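Local coordinates for Alr3790 protein (Anabaena sp., PDB 3HIX) that is of unknown function but carries a rhodanese-like domain, a fold that in its active relatives transfers sulfur, at residues N70-R73 with H79-E82. Residues are numbered along the deposited sequence; the frame is centred on the assembly and turned at random.
Sequences NLLR and HVSE
The guanidinium of Arg-73 presents its edge to the main chain of Val-80. Arg-73 NH2 reaches Val-80 O at 2.6 Å, nearly in line with the carbonyl bond (C=O...N angle 168°), and that oxygen stays near the guanidinium plane. NE of Arg-73 adds a weak, more bent bond to Val-80 O at 3.2 Å, so two N-H groups share one acceptor, which probably limits rotation of the group. Glu-82 OE2 sits obliquely, 4.4 Å from Arg-73 NH2 and well out of the plane; its charge probably adds attraction, but no N-H is aimed at it. An extended chain from CG to NE carries the arginine head across to the Val-80 carbonyl, and Arg-73 CG packs on Val-80 CB at 4.0 Å. Next to this polar grip, Leu-72 crosses the valine at about a right angle: Leu-72 CD1 meets Val-80 CG1, and Leu-72 CB meets Val-80 CG2, each at 3.8 Å. With CG1 anti to the backbone N (chi1 -172°), Val-80 turns CG1 to the leucine tip and CG2 to its CB, while Val-57 touches both residues from the neighbouring strand. Helix 62-74 is thus fastened to strand 80-82, at one edge of the parallel sheet, closing the beta-alpha-beta crossover from strand 55-58 in a rhodanese-like domain.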
ATOM      1  N   ASN A  70       8.033   8.203   3.069  1.00 20.70           N
ATOM      2  CA  ASN A  70       8.910   8.924   3.985  1.00 24.78           C
ATOM      3  C   ASN A  70       8.875   8.257   5.368  1.00 19.30           C
ATOM      4  O   ASN A  70       9.908   8.092   6.011  1.00 20.33           O
ATOM      5  CB  ASN A  70       8.483  10.401   4.059  1.00 26.05           C
ATOM      6  CG  ASN A  70       8.797  11.170   2.777  1.00 34.67           C
ATOM      7  OD1 ASN A  70       8.207  12.217   2.504  1.00 42.47           O
ATOM      8  ND2 ASN A  70       9.740  10.658   1.993  1.00 30.09           N
ATOM      9  N   LEU A  71       7.688   7.862   5.818  1.00 15.63           N
ATOM     10  CA  LEU A  71       7.557   7.188   7.112  1.00 15.68           C
ATOM     11  C   LEU A  71       8.339   5.872   7.158  1.00 19.41           C
ATOM     12  O   LEU A  71       8.994   5.568   8.151  1.00 26.33           O
ATOM     13  CB  LEU A  71       6.089   6.884   7.416  1.00 15.47           C
ATOM     14  CG  LEU A  71       5.202   8.037   7.871  1.00 25.36           C
ATOM     15  CD1 LEU A  71       3.750   7.629   7.786  1.00 23.49           C
ATOM     16  CD2 LEU A  71       5.578   8.430   9.292  1.00 32.17           C
ATOM     17  N   LEU A  72       8.266   5.091   6.084  1.00 17.51           N
ATOM     18  CA  LEU A  72       8.962   3.803   6.042  1.00 17.60           C
ATOM     19  C   LEU A  72      10.471   3.979   5.957  1.00 19.23           C
ATOM     20  O   LEU A  72      11.224   3.267   6.621  1.00 23.66           O
ATOM     21  CB  LEU A  72       8.459   2.962   4.859  1.00 17.90           C
ATOM     22  CG  LEU A  72       7.018   2.455   4.998  1.00 23.11           C
ATOM     23  CD1 LEU A  72       6.566   1.815   3.686  1.00 24.69           C
ATOM     24  CD2 LEU A  72       6.927   1.454   6.149  1.00 22.38           C
ATOM     25  N   ARG A  73      10.922   4.924   5.143  1.00 18.34           N
ATOM     26  CA  ARG A  73      12.356   5.150   5.026  1.00 21.58           C
ATOM     27  C   ARG A  73      12.906   5.670   6.349  1.00 24.44           C
ATOM     28  O   ARG A  73      13.994   5.276   6.769  1.00 26.38           O
ATOM     29  CB  ARG A  73      12.660   6.138   3.902  1.00 20.60           C
ATOM     30  CG  ARG A  73      12.406   5.576   2.518  1.00 18.58           C
ATOM     31  CD  ARG A  73      12.819   6.561   1.434  1.00 27.41           C
ATOM     32  NE  ARG A  73      12.521   6.049   0.099  1.00 28.12           N
ATOM     33  CZ  ARG A  73      12.437   6.807  -0.989  1.00 30.35           C
ATOM     34  NH1 ARG A  73      12.635   8.116  -0.902  1.00 33.02           N
ATOM     35  NH2 ARG A  73      12.127   6.262  -2.158  1.00 29.93           N
ATOM     36  N   HIS A  79      14.694  -0.051   1.079  1.00 17.74           N
ATOM     37  CA  HIS A  79      14.179   0.069  -0.286  1.00 20.30           C
ATOM     38  C   HIS A  79      12.667   0.248  -0.370  1.00 23.51           C
ATOM     39  O   HIS A  79      11.908  -0.725  -0.409  1.00 24.90           O
ATOM     40  CB  HIS A  79      14.605  -1.156  -1.090  1.00 25.45           C
ATOM     41  CG  HIS A  79      16.090  -1.323  -1.166  1.00 33.73           C
ATOM     42  ND1 HIS A  79      16.719  -2.527  -0.934  1.00 34.72           N
ATOM     43  CD2 HIS A  79      17.075  -0.427  -1.412  1.00 33.45           C
ATOM     44  CE1 HIS A  79      18.026  -2.365  -1.029  1.00 36.73           C
ATOM     45  NE2 HIS A  79      18.268  -1.099  -1.319  1.00 37.04           N
ATOM     46  N   VAL A  80      12.240   1.507  -0.403  1.00 24.65           N
ATOM     47  CA  VAL A  80      10.829   1.842  -0.473  1.00 17.70           C
ATOM     48  C   VAL A  80      10.619   2.751  -1.659  1.00 25.13           C
ATOM     49  O   VAL A  80      11.256   3.796  -1.768  1.00 29.03           O
ATOM     50  CB  VAL A  80      10.367   2.583   0.801  1.00 18.47           C
ATOM     51  CG1 VAL A  80       8.844   2.757   0.791  1.00 17.59           C
ATOM     52  CG2 VAL A  80      10.815   1.810   2.042  1.00 14.24           C
ATOM     53  N   SER A  81       9.738   2.349  -2.563  1.00 27.13           N
ATOM     54  CA  SER A  81       9.464   3.159  -3.739  1.00 30.72           C
ATOM     55  C   SER A  81       7.971   3.346  -3.911  1.00 26.02           C
ATOM     56  O   SER A  81       7.166   2.588  -3.370  1.00 19.70           O
ATOM     57  CB  SER A  81      10.080   2.517  -4.983  1.00 39.76           C
ATOM     58  OG  SER A  81       9.782   1.140  -5.027  1.00 47.71           O
ATOM     59  N   GLU A  82       7.619   4.377  -4.665  1.00 20.85           N
ATOM     60  CA  GLU A  82       6.239   4.741  -4.919  1.00 23.70           C
ATOM     61  C   GLU A  82       5.715   4.160  -6.235  1.00 28.00           C
ATOM     62  O   GLU A  82       6.454   4.055  -7.215  1.00 26.62           O
ATOM     63  CB  GLU A  82       6.149   6.271  -4.966  1.00 35.13           C
ATOM     64  CG  GLU A  82       6.831   6.940  -3.773  1.00 52.14           C
ATOM     65  CD  GLU A  82       7.657   8.159  -4.145  1.00 64.98           C
ATOM     66  OE1 GLU A  82       7.130   9.289  -4.066  1.00 68.17           O
ATOM     67  OE2 GLU A  82       8.837   7.980  -4.520  1.00 67.73           O
TER